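Local structure of putative gdp-fucose protein o-fucosyltransferase 1 (Caenorhabditis elegans, 3ZY2) at residues 11-16 / 42-47; 28-33 / 173-178; 207-212 / 280-285. The protein belongs to the GDP-fucose protein O-fucosyltransferase family and has a GT-B architecture, with two Rossmann-like sheets, and here holds guanosine-5'-diphosphate. All coordinates share one frame; numbering follows the deposited sequence.

Contact 1. Residues 11-16 / 42-47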
ATOM      1  N   ILE A  11      16.360  11.235   4.894  1.00 19.08           N
ATOM      2  CA  ILE A  11      15.189  10.661   4.246  1.00 17.79           C
ATOM      3  C   ILE A  11      15.233  11.063   2.786  1.00 17.25           C
ATOM      4  O   ILE A  11      15.455  12.236   2.488  1.00 16.80           O
ATOM      5  CB  ILE A  11      13.873  11.180   4.877  1.00 17.26           C
ATOM      6  CG1 ILE A  11      13.688  10.633   6.287  1.00 18.54           C
ATOM      7  CG2 ILE A  11      12.649  10.824   4.018  1.00 17.57           C
ATOM      8  CD1 ILE A  11      12.755  11.498   7.126  1.00 20.12           C
ATOM      9  N   VAL A  12      15.004  10.107   1.898  1.00 16.63           N
ATOM     10  CA  VAL A  12      14.889  10.389   0.451  1.00 16.83           C
ATOM     11  C   VAL A  12      13.655   9.665  -0.054  1.00 16.70           C
ATOM     12  O   VAL A  12      13.323   8.572   0.436  1.00 16.67           O
ATOM     13  CB  VAL A  12      16.179   9.998  -0.340  1.00 17.66           C
ATOM     14  CG1 VAL A  12      16.494   8.494  -0.239  1.00 18.70           C
ATOM     15  CG2 VAL A  12      16.074  10.455  -1.805  1.00 17.97           C
ATOM     16  N   PHE A  13      12.934  10.284  -0.982  1.00 16.66           N
ATOM     17  CA  PHE A  13      11.681   9.688  -1.463  1.00 16.84           C
ATOM     18  C   PHE A  13      11.374  10.112  -2.877  1.00 17.03           C
ATOM     19  O   PHE A  13      11.893  11.139  -3.364  1.00 15.86           O
ATOM     20  CB  PHE A  13      10.490  10.042  -0.533  1.00 16.88           C
ATOM     21  CG  PHE A  13       9.931  11.426  -0.767  1.00 16.61           C
ATOM     22  CD1 PHE A  13      10.618  12.552  -0.323  1.00 16.20           C
ATOM     23  CD2 PHE A  13       8.719  11.580  -1.462  1.00 16.61           C
ATOM     24  CE1 PHE A  13      10.107  13.839  -0.573  1.00 17.89           C
ATOM     25  CE2 PHE A  13       8.201  12.871  -1.725  1.00 16.38           C
ATOM     26  CZ  PHE A  13       8.900  13.984  -1.272  1.00 17.28           C
ATOM     27  N   CYS A  14      10.525   9.312  -3.516  1.00 17.79           N
ATOM     28  CA  CYS A  14       9.931   9.646  -4.804  1.00 18.12           C
ATOM     29  C   CYS A  14       8.528  10.208  -4.607  1.00 17.58           C
ATOM     30  O   CYS A  14       7.699   9.537  -3.967  1.00 17.58           O
ATOM     31  CB  CYS A  14       9.820   8.414  -5.695  1.00 19.16           C
ATOM     32  SG  CYS A  14       9.127   8.863  -7.310  1.00 20.67           S
ATOM     33  N   PRO A  15       8.244  11.402  -5.183  1.00 17.57           N
ATOM     34  CA  PRO A  15       6.864  11.870  -5.227  1.00 17.22           C
ATOM     35  C   PRO A  15       6.211  11.159  -6.403  1.00 17.11           C
ATOM     36  O   PRO A  15       5.984  11.747  -7.465  1.00 16.16           O
ATOM     37  CB  PRO A  15       6.994  13.379  -5.486  1.00 18.04           C
ATOM     38  CG  PRO A  15       8.313  13.560  -6.134  1.00 19.56           C
ATOM     39  CD  PRO A  15       9.161  12.315  -5.900  1.00 18.15           C
ATOM     40  N   CYS A  16       5.938   9.877  -6.200  1.00 17.28           N
ATOM     41  CA  CYS A  16       5.690   8.971  -7.315  1.00 18.19           C
ATOM     42  C   CYS A  16       4.222   8.780  -7.630  1.00 18.58           C
ATOM     43  O   CYS A  16       3.864   7.891  -8.400  1.00 18.53           O
ATOM     44  CB  CYS A  16       6.357   7.614  -7.034  1.00 18.88           C
ATOM     45  SG  CYS A  16       7.961   7.337  -7.856  1.00 23.02           S
ATOM     46  N   VAL A  42      16.186  14.906   1.896  1.00 16.01           N
ATOM     47  CA  VAL A  42      16.684  15.111   0.550  1.00 15.42           C
ATOM     48  C   VAL A  42      15.535  15.668  -0.285  1.00 14.45           C
ATOM     49  O   VAL A  42      14.463  15.066  -0.361  1.00 15.03           O
ATOM     50  CB  VAL A  42      17.218  13.805  -0.101  1.00 15.21           C
ATOM     51  CG1 VAL A  42      17.773  14.085  -1.516  1.00 15.30           C
ATOM     52  CG2 VAL A  42      18.284  13.129   0.813  1.00 18.23           C
ATOM     53  N   LEU A  43      15.753  16.840  -0.876  1.00 14.56           N
ATOM     54  CA  LEU A  43      14.682  17.490  -1.621  1.00 14.79           C
ATOM     55  C   LEU A  43      14.387  16.663  -2.885  1.00 15.19           C
ATOM     56  O   LEU A  43      15.304  16.272  -3.621  1.00 16.91           O
ATOM     57  CB  LEU A  43      15.068  18.937  -1.937  1.00 15.10           C
ATOM     58  CG  LEU A  43      15.175  19.842  -0.705  1.00 15.25           C
ATOM     59  CD1 LEU A  43      15.976  21.105  -1.037  1.00 15.77           C
ATOM     60  CD2 LEU A  43      13.791  20.215  -0.185  1.00 15.02           C
ATOM     61  N   PRO A  44      13.102  16.331  -3.133  1.00 14.68           N
ATOM     62  CA  PRO A  44      12.778  15.436  -4.236  1.00 15.02           C
ATOM     63  C   PRO A  44      12.963  16.095  -5.592  1.00 14.60           C
ATOM     64  O   PRO A  44      12.843  17.324  -5.707  1.00 16.02           O
ATOM     65  CB  PRO A  44      11.288  15.163  -4.024  1.00 15.34           C
ATOM     66  CG  PRO A  44      10.766  16.408  -3.373  1.00 14.73           C
ATOM     67  CD  PRO A  44      11.905  16.863  -2.451  1.00 14.58           C
ATOM     68  N   ASN A  45      13.261  15.300  -6.611  1.00 13.40           N
ATOM     69  CA  ASN A  45      12.997  15.752  -7.978  1.00 13.91           C
ATOM     70  C   ASN A  45      11.501  15.667  -8.179  1.00 12.92           C
ATOM     71  O   ASN A  45      10.855  14.655  -7.809  1.00 13.79           O
ATOM     72  CB  ASN A  45      13.675  14.846  -8.986  1.00 13.81           C
ATOM     73  CG  ASN A  45      15.185  15.000  -8.993  1.00 15.93           C
ATOM     74  OD1 ASN A  45      15.736  16.101  -8.762  1.00 17.69           O
ATOM     75  ND2 ASN A  45      15.867  13.901  -9.285  1.00 15.99           N
ATOM     76  N   PHE A  46      10.922  16.732  -8.719  1.00 11.83           N
ATOM     77  CA  PHE A  46       9.530  16.631  -9.175  1.00 12.12           C
ATOM     78  C   PHE A  46       9.448  15.953 -10.522  1.00 13.20           C
ATOM     79  O   PHE A  46      10.462  15.746 -11.161  1.00 14.07           O
ATOM     80  CB  PHE A  46       8.872  18.019  -9.181  1.00 12.24           C
ATOM     81  CG  PHE A  46       8.734  18.592  -7.798  1.00 10.99           C
ATOM     82  CD1 PHE A  46       7.715  18.117  -6.969  1.00 12.33           C
ATOM     83  CD2 PHE A  46       9.620  19.570  -7.320  1.00 12.33           C
ATOM     84  CE1 PHE A  46       7.549  18.617  -5.650  1.00 14.42           C
ATOM     85  CE2 PHE A  46       9.456  20.070  -5.980  1.00 12.75           C
ATOM     86  CZ  PHE A  46       8.420  19.589  -5.177  1.00 13.94           C
ATOM     87  N   ILE A  47       8.247  15.578 -10.926  1.00 12.87           N
ATOM     88  CA  ILE A  47       8.089  14.714 -12.075  1.00 13.46           C
ATOM     89  C   ILE A  47       7.100  15.316 -13.051  1.00 13.89           C
ATOM     90  O   ILE A  47       6.006  15.717 -12.666  1.00 13.62           O
ATOM     91  CB  ILE A  47       7.632  13.310 -11.625  1.00 13.24           C
ATOM     92  CG1 ILE A  47       8.651  12.695 -10.646  1.00 15.01           C
ATOM     93  CG2 ILE A  47       7.505  12.391 -12.842  1.00 15.39           C
ATOM     94  CD1 ILE A  47       8.271  11.335 -10.082  1.00 16.84           C
TER
HETATM   95  O   HOH W   1      13.706  12.936  -1.942  1.00 17.49           O
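I11 and V42 join through one direct backbone hydrogen bond. V42 N donates to I11 O at 2.8 Å, with an N-H...O angle of 168°. One step further on, a water takes over the link. It accepts from F13 N and donates to V42 O, so the two chains remain connected as they begin to separate.

Most of the other contacts are apolar. V12 and V42 lie side by side and point the same way, with V12 CG2 3.9 Å from V42 CB. The ring of F13 meets P44 obliquely, and its CZ is 3.7 Å from P44 CG. A chi1 of 80° puts F13 CG between its own backbone N and carbonyl carbon, which turns the ring toward P44. P15 comes next, with CG 4.0 Å from P44 CB.

The two segments run almost parallel, 7° apart. They leave neighbouring strands of the parallel sheet of the N-terminal Rossmann-like domain. Helix 20-37 makes the beta-alpha-beta crossover between them, and strand 168-171 flanks 10-13 on its other side.

Beyond the sheet, C14 and C16 form a disulfide around P15, the centre of an inverse gamma turn. I47 reaches this turn with an extended chain. Its CD1 lies 3.5 Å from P15 O and 3.8 Å from C14 SG.

Two backbone N-H groups are held from outside: I47 N donates to Q23 OE1, and N45 N bonds to Y125 OH. N45 O is buried without a polar partner, with P15 CG only 3.2 Å away. F46 turns the other way, to an edge-to-face stack with F20 of the GDP pocket.

Contact 2. Residues 28-33 / 173-178; sequences LGVLAF and SAPAPF
F33 N bonds to G29 O at 3.0 Å, an ordinary helix bond between two residues that both face the loop 173-178. No hydrogen bond crosses between the segments, so packing carries the contact. On the loop side, A176 O is bonded to NE2 of Q26, about one turn before G29 on the same helix.

G29 marks the closest backbone approach. A176 points its methyl toward the helix, and A176 CB lies 3.7 Å from G29 C and equally near V30 N. Having no side chain, G29 lets the methyl come up to the helix backbone.

V30 sits beside this point and uses a single branch. Its CG2 is 3.8 Å from A176 CB, and it also touches P175 CD and A174 CB. That one methyl spans three consecutive loop residues. V30 CG1 leans to F13 instead.

The helix, 20-37, follows strand 10-13 in the N-terminal Rossmann-like domain and packs on its parallel sheet. The loop follows strand 168-171 of that sheet. It bends at P175, the centre of an inverse gamma turn, whose A176 N to A174 O bond is weak.

The side chains of F33 and P175 cross at about a right angle, and P175 CB makes a CH-pi contact over one face of F33. It is 4.3 Å from the F33 ring centroid and 23° off the normal. P175 CG is on the same side but beyond the ring's rim, 3.8 Å from F33 CD2. F33 takes up this position with CG anti to its backbone N (chi1 176°). W157 stacks on F33 edge-to-face.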
ATOM      1  N   LEU A  28       4.372  18.345   1.277  1.00 11.21           N
ATOM      2  CA  LEU A  28       4.081  19.051   2.548  1.00 12.56           C
ATOM      3  C   LEU A  28       4.062  18.078   3.720  1.00 11.89           C
ATOM      4  O   LEU A  28       4.638  18.363   4.774  1.00 13.91           O
ATOM      5  CB  LEU A  28       2.738  19.768   2.470  1.00 12.14           C
ATOM      6  CG  LEU A  28       2.640  20.821   1.369  1.00 12.73           C
ATOM      7  CD1 LEU A  28       1.250  21.448   1.472  1.00 15.64           C
ATOM      8  CD2 LEU A  28       3.735  21.852   1.483  1.00 13.72           C
ATOM      9  N   GLY A  29       3.378  16.946   3.551  1.00 13.15           N
ATOM     10  CA  GLY A  29       3.350  15.904   4.600  1.00 13.82           C
ATOM     11  C   GLY A  29       4.713  15.301   4.863  1.00 14.54           C
ATOM     12  O   GLY A  29       5.077  15.020   6.004  1.00 15.18           O
ATOM     13  N   VAL A  30       5.503  15.133   3.806  1.00 13.57           N
ATOM     14  CA  VAL A  30       6.847  14.583   3.996  1.00 13.97           C
ATOM     15  C   VAL A  30       7.766  15.542   4.751  1.00 15.40           C
ATOM     16  O   VAL A  30       8.558  15.126   5.600  1.00 15.43           O
ATOM     17  CB  VAL A  30       7.503  14.100   2.674  1.00 13.65           C
ATOM     18  CG1 VAL A  30       8.863  13.486   2.992  1.00 14.64           C
ATOM     19  CG2 VAL A  30       6.621  13.079   1.920  1.00 14.26           C
ATOM     20  N   LEU A  31       7.646  16.832   4.465  1.00 14.48           N
ATOM     21  CA  LEU A  31       8.406  17.832   5.205  1.00 15.10           C
ATOM     22  C   LEU A  31       8.124  17.721   6.706  1.00 15.56           C
ATOM     23  O   LEU A  31       9.066  17.717   7.505  1.00 16.80           O
ATOM     24  CB  LEU A  31       8.071  19.225   4.691  1.00 14.46           C
ATOM     25  CG  LEU A  31       8.819  19.620   3.407  1.00 14.29           C
ATOM     26  CD1 LEU A  31       8.097  20.743   2.684  1.00 16.00           C
ATOM     27  CD2 LEU A  31      10.247  20.047   3.690  1.00 13.90           C
ATOM     28  N   ALA A  32       6.842  17.604   7.061  1.00 15.46           N
ATOM     29  CA  ALA A  32       6.440  17.472   8.475  1.00 16.09           C
ATOM     30  C   ALA A  32       7.007  16.186   9.088  1.00 17.32           C
ATOM     31  O   ALA A  32       7.514  16.185  10.233  1.00 18.78           O
ATOM     32  CB  ALA A  32       4.943  17.525   8.592  1.00 16.02           C
ATOM     33  N   PHE A  33       6.930  15.096   8.319  1.00 16.41           N
ATOM     34  CA  PHE A  33       7.466  13.801   8.738  1.00 18.57           C
ATOM     35  C   PHE A  33       8.970  13.856   9.030  1.00 19.11           C
ATOM     36  O   PHE A  33       9.424  13.358  10.075  1.00 20.53           O
ATOM     37  CB  PHE A  33       7.132  12.777   7.651  1.00 17.32           C
ATOM     38  CG  PHE A  33       7.697  11.387   7.898  1.00 19.60           C
ATOM     39  CD1 PHE A  33       7.155  10.568   8.884  1.00 22.85           C
ATOM     40  CD2 PHE A  33       8.724  10.882   7.103  1.00 21.40           C
ATOM     41  CE1 PHE A  33       7.651   9.274   9.092  1.00 23.80           C
ATOM     42  CE2 PHE A  33       9.227   9.575   7.312  1.00 23.76           C
ATOM     43  CZ  PHE A  33       8.677   8.783   8.298  1.00 23.95           C
ATOM     44  N   SER A 173       7.265   5.391  -2.233  1.00 23.31           N
ATOM     45  CA  SER A 173       6.047   6.172  -2.122  1.00 23.56           C
ATOM     46  C   SER A 173       6.182   7.174  -0.988  1.00 22.10           C
ATOM     47  O   SER A 173       6.634   6.833   0.097  1.00 22.98           O
ATOM     48  CB  SER A 173       4.846   5.273  -1.878  1.00 24.10           C
ATOM     49  OG  SER A 173       4.473   4.639  -3.085  1.00 27.13           O
ATOM     50  N   ALA A 174       5.745   8.401  -1.240  1.00 20.83           N
ATOM     51  CA  ALA A 174       5.890   9.470  -0.255  1.00 19.74           C
ATOM     52  C   ALA A 174       5.274   9.050   1.077  1.00 19.69           C
ATOM     53  O   ALA A 174       4.102   8.637   1.101  1.00 19.61           O
ATOM     54  CB  ALA A 174       5.229  10.738  -0.780  1.00 18.81           C
ATOM     55  N   PRO A 175       6.035   9.174   2.193  1.00 20.19           N
ATOM     56  CA  PRO A 175       5.491   8.795   3.501  1.00 20.27           C
ATOM     57  C   PRO A 175       4.611   9.902   4.078  1.00 19.98           C
ATOM     58  O   PRO A 175       4.932  10.514   5.119  1.00 21.01           O
ATOM     59  CB  PRO A 175       6.749   8.561   4.357  1.00 20.60           C
ATOM     60  CG  PRO A 175       7.775   9.424   3.749  1.00 20.91           C
ATOM     61  CD  PRO A 175       7.490   9.428   2.263  1.00 20.20           C
ATOM     62  N   ALA A 176       3.505  10.146   3.382  1.00 18.63           N
ATOM     63  CA  ALA A 176       2.606  11.257   3.699  1.00 18.23           C
ATOM     64  C   ALA A 176       1.206  10.941   3.220  1.00 17.87           C
ATOM     65  O   ALA A 176       1.034  10.261   2.217  1.00 17.17           O
ATOM     66  CB  ALA A 176       3.074  12.521   3.007  1.00 18.64           C
ATOM     67  N   PRO A 177       0.187  11.468   3.906  1.00 17.67           N
ATOM     68  CA  PRO A 177      -1.176  11.274   3.427  1.00 18.06           C
ATOM     69  C   PRO A 177      -1.457  11.929   2.090  1.00 17.43           C
ATOM     70  O   PRO A 177      -0.807  12.909   1.702  1.00 16.64           O
ATOM     71  CB  PRO A 177      -2.027  11.977   4.495  1.00 18.46           C
ATOM     72  CG  PRO A 177      -1.217  11.964   5.695  1.00 19.23           C
ATOM     73  CD  PRO A 177       0.211  12.084   5.246  1.00 18.37           C
ATOM     74  N   PHE A 178      -2.425  11.369   1.378  1.00 16.90           N
ATOM     75  CA  PHE A 178      -3.002  12.013   0.229  1.00 16.97           C
ATOM     76  C   PHE A 178      -4.483  11.719   0.202  1.00 17.25           C
ATOM     77  O   PHE A 178      -4.875  10.566   0.344  1.00 18.10           O
ATOM     78  CB  PHE A 178      -2.383  11.520  -1.077  1.00 16.54           C
ATOM     79  CG  PHE A 178      -3.023  12.136  -2.283  1.00 17.66           C
ATOM     80  CD1 PHE A 178      -2.636  13.407  -2.705  1.00 17.70           C
ATOM     81  CD2 PHE A 178      -4.082  11.507  -2.930  1.00 19.55           C
ATOM     82  CE1 PHE A 178      -3.243  14.025  -3.811  1.00 19.16           C
ATOM     83  CE2 PHE A 178      -4.695  12.099  -4.048  1.00 21.33           C
ATOM     84  CZ  PHE A 178      -4.276  13.376  -4.482  1.00 20.74           C
TER

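Contact 3. Residues 207-212 / 280-285; sequences ANLAKP and AKSVFV
L209 leans across to S282 and F284 just after its helix ends. Its CB starts beside the hydroxyl, 3.5 Å from S282 OG. CG draws back, but CD2 lies 3.6 Å from both S282 OG and V283 O. CD1 runs on to F284 and lies 3.8 Å from F284 CB, meeting the ring obliquely. The chain is nearly extended at chi2, which helps carry this tip along the strand.

Two hydrogen bonds hold the backbone beside it. S282 OG donates to A210 O at 2.7 Å. The hydroxyl comes from the side of the carbonyl, at a C=O...O angle of 132° and tilted somewhat out of its plane. The first torsion of S282 turns the hydroxyl between its own N and carbonyl carbon. The second bond runs from K281 N to P212 O, 2.8 Å and fairly straight at 163°. A280 CA adds a CA-H...O contact to the same P212 O at 3.2 Å.

Near the surface, A210 CB packs on K281 CB at 3.6 Å. The amines of the two lysines have partners elsewhere. K211 NZ forms a salt bridge with D326, and K281 NZ bonds to G279 O.

The peptide before P212 is cis. The loop approaches against the strand, 141° apart in direction, and the chain then turns to run parallel to it as strand 213-218. Strands 213-218 and 282-287 are neighbours in the parallel sheet of the C-terminal Rossmann-like domain, which carries much of the GDP pocket. Helix 195-208 leads into the contact, strand 307-308 flanks 282-287 on its other side, and I321 of helix 315-324 packs on both L209 and F284.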
ATOM      1  N   ALA A 207       3.551  43.531 -17.848  1.00 15.74           N
ATOM      2  CA  ALA A 207       3.330  43.767 -19.283  1.00 16.90           C
ATOM      3  C   ALA A 207       1.894  43.606 -19.716  1.00 16.41           C
ATOM      4  O   ALA A 207       1.431  44.298 -20.655  1.00 18.42           O
ATOM      5  CB  ALA A 207       4.192  42.823 -20.106  1.00 17.79           C
ATOM      6  N   ASN A 208       1.176  42.694 -19.059  1.00 14.87           N
ATOM      7  CA  ASN A 208      -0.118  42.243 -19.560  1.00 14.80           C
ATOM      8  C   ASN A 208      -1.344  42.498 -18.707  1.00 14.34           C
ATOM      9  O   ASN A 208      -2.455  42.542 -19.249  1.00 15.33           O
ATOM     10  CB  ASN A 208      -0.064  40.758 -19.904  1.00 14.81           C
ATOM     11  CG  ASN A 208       1.006  40.448 -20.923  1.00 16.95           C
ATOM     12  OD1 ASN A 208       0.868  40.776 -22.104  1.00 22.54           O
ATOM     13  ND2 ASN A 208       2.081  39.825 -20.471  1.00 19.10           N
ATOM     14  N   LEU A 209      -1.160  42.612 -17.394  1.00 14.19           N
ATOM     15  CA  LEU A 209      -2.283  42.513 -16.458  1.00 13.30           C
ATOM     16  C   LEU A 209      -2.442  43.791 -15.639  1.00 13.28           C
ATOM     17  O   LEU A 209      -1.811  43.948 -14.578  1.00 14.88           O
ATOM     18  CB  LEU A 209      -2.105  41.288 -15.542  1.00 13.68           C
ATOM     19  CG  LEU A 209      -2.102  39.920 -16.249  1.00 12.82           C
ATOM     20  CD1 LEU A 209      -1.690  38.816 -15.262  1.00 14.35           C
ATOM     21  CD2 LEU A 209      -3.475  39.627 -16.866  1.00 14.64           C
ATOM     22  N   ALA A 210      -3.300  44.688 -16.115  1.00 12.28           N
ATOM     23  CA  ALA A 210      -3.626  45.900 -15.353  1.00 12.09           C
ATOM     24  C   ALA A 210      -4.272  45.466 -14.037  1.00 11.82           C
ATOM     25  O   ALA A 210      -5.071  44.508 -13.964  1.00 12.54           O
ATOM     26  CB  ALA A 210      -4.544  46.822 -16.153  1.00 12.05           C
ATOM     27  N   LYS A 211      -3.883  46.164 -12.972  1.00 13.16           N
ATOM     28  CA  LYS A 211      -4.362  45.829 -11.626  1.00 12.63           C
ATOM     29  C   LYS A 211      -5.541  46.707 -11.212  1.00 12.99           C
ATOM     30  O   LYS A 211      -5.671  47.846 -11.656  1.00 14.57           O
ATOM     31  CB  LYS A 211      -3.220  45.965 -10.633  1.00 13.66           C
ATOM     32  CG  LYS A 211      -2.180  44.802 -10.792  1.00 15.90           C
ATOM     33  CD  LYS A 211      -0.913  44.997  -9.955  1.00 23.30           C
ATOM     34  CE  LYS A 211      -1.157  44.800  -8.445  1.00 26.40           C
ATOM     35  NZ  LYS A 211      -1.612  43.415  -8.121  1.00 27.38           N
ATOM     36  N   PRO A 212      -6.423  46.158 -10.359  1.00 12.15           N
ATOM     37  CA  PRO A 212      -6.355  44.801  -9.783  1.00 12.00           C
ATOM     38  C   PRO A 212      -6.801  43.753 -10.790  1.00 11.29           C
ATOM     39  O   PRO A 212      -7.623  44.040 -11.667  1.00 12.79           O
ATOM     40  CB  PRO A 212      -7.348  44.866  -8.620  1.00 13.10           C
ATOM     41  CG  PRO A 212      -8.292  45.981  -8.940  1.00 13.69           C
ATOM     42  CD  PRO A 212      -7.593  46.940  -9.884  1.00 13.01           C
ATOM     43  N   ALA A 280     -12.013  44.934 -11.398  1.00 14.41           N
ATOM     44  CA  ALA A 280     -10.822  44.384 -12.044  1.00 13.78           C
ATOM     45  C   ALA A 280     -10.511  45.092 -13.358  1.00 14.08           C
ATOM     46  O   ALA A 280     -11.440  45.472 -14.103  1.00 14.08           O
ATOM     47  CB  ALA A 280     -10.993  42.907 -12.279  1.00 13.82           C
ATOM     48  N   LYS A 281      -9.217  45.261 -13.631  1.00 13.29           N
ATOM     49  CA  LYS A 281      -8.786  45.870 -14.893  1.00 13.60           C
ATOM     50  C   LYS A 281      -8.218  44.880 -15.894  1.00 13.60           C
ATOM     51  O   LYS A 281      -7.883  45.266 -17.020  1.00 14.46           O
ATOM     52  CB  LYS A 281      -7.829  47.039 -14.648  1.00 14.20           C
ATOM     53  CG  LYS A 281      -8.475  48.186 -13.858  1.00 17.62           C
ATOM     54  CD  LYS A 281      -9.645  48.809 -14.625  1.00 24.08           C
ATOM     55  CE  LYS A 281     -10.390  49.870 -13.805  1.00 29.64           C
ATOM     56  NZ  LYS A 281     -11.389  49.254 -12.870  1.00 31.09           N
ATOM     57  N   SER A 282      -8.163  43.615 -15.498  1.00 12.57           N
ATOM     58  CA  SER A 282      -7.772  42.531 -16.373  1.00 12.47           C
ATOM     59  C   SER A 282      -8.068  41.198 -15.702  1.00 11.87           C
ATOM     60  O   SER A 282      -8.330  41.136 -14.482  1.00 12.15           O
ATOM     61  CB  SER A 282      -6.272  42.623 -16.714  1.00 12.27           C
ATOM     62  OG  SER A 282      -5.464  42.328 -15.586  1.00 12.05           O
ATOM     63  N   VAL A 283      -8.014  40.138 -16.514  1.00 12.15           N
ATOM     64  CA  VAL A 283      -8.191  38.764 -16.053  1.00 11.87           C
ATOM     65  C   VAL A 283      -7.036  37.913 -16.584  1.00 11.41           C
ATOM     66  O   VAL A 283      -6.600  38.076 -17.732  1.00 12.73           O
ATOM     67  CB  VAL A 283      -9.571  38.180 -16.511  1.00 12.63           C
ATOM     68  CG1 VAL A 283      -9.641  36.663 -16.244  1.00 13.51           C
ATOM     69  CG2 VAL A 283     -10.718  38.929 -15.818  1.00 13.44           C
ATOM     70  N   PHE A 284      -6.517  37.056 -15.717  1.00 11.14           N
ATOM     71  CA  PHE A 284      -5.533  36.059 -16.108  1.00 10.57           C
ATOM     72  C   PHE A 284      -6.176  34.687 -16.071  1.00 10.64           C
ATOM     73  O   PHE A 284      -6.857  34.335 -15.101  1.00 11.09           O
ATOM     74  CB  PHE A 284      -4.338  36.083 -15.156  1.00 10.04           C
ATOM     75  CG  PHE A 284      -3.342  34.994 -15.432  1.00 10.06           C
ATOM     76  CD1 PHE A 284      -2.522  35.040 -16.578  1.00 13.00           C
ATOM     77  CD2 PHE A 284      -3.234  33.911 -14.564  1.00  9.99           C
ATOM     78  CE1 PHE A 284      -1.578  34.046 -16.831  1.00 12.67           C
ATOM     79  CE2 PHE A 284      -2.288  32.899 -14.814  1.00 12.25           C
ATOM     80  CZ  PHE A 284      -1.475  32.969 -15.972  1.00 12.55           C
ATOM     81  N   VAL A 285      -5.918  33.891 -17.105  1.00 11.12           N
ATOM     82  CA  VAL A 285      -6.434  32.519 -17.146  1.00 12.59           C
ATOM     83  C   VAL A 285      -5.290  31.509 -17.247  1.00 12.01           C
ATOM     84  O   VAL A 285      -4.459  31.576 -18.178  1.00 13.09           O
ATOM     85  CB  VAL A 285      -7.337  32.293 -18.382  1.00 13.34           C
ATOM     86  CG1 VAL A 285      -7.852  30.832 -18.422  1.00 13.39           C
ATOM     87  CG2 VAL A 285      -8.502  33.291 -18.434  1.00 14.36           C
TER

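Overall arrangement
From the N terminus, contact 1 closes first. It spans 25 residues, mostly helix 20-37, and joins the ends of two neighbouring strands. Contact 2 opens inside that span, at 28-33, and closes far downstream at 173-178, so the two cross. They also touch: F13 packs against A174, V30 and P175, and I11 against F33. Together they tie strand 10-13, helix 20-37 and the loop after strand 168-171 into one core. Contact 3 follows in series. It closes a 67-residue loop in the other Rossmann-like half, on the opposite side of the chain's centre. Its centre is about 35 Å from that of contact 1.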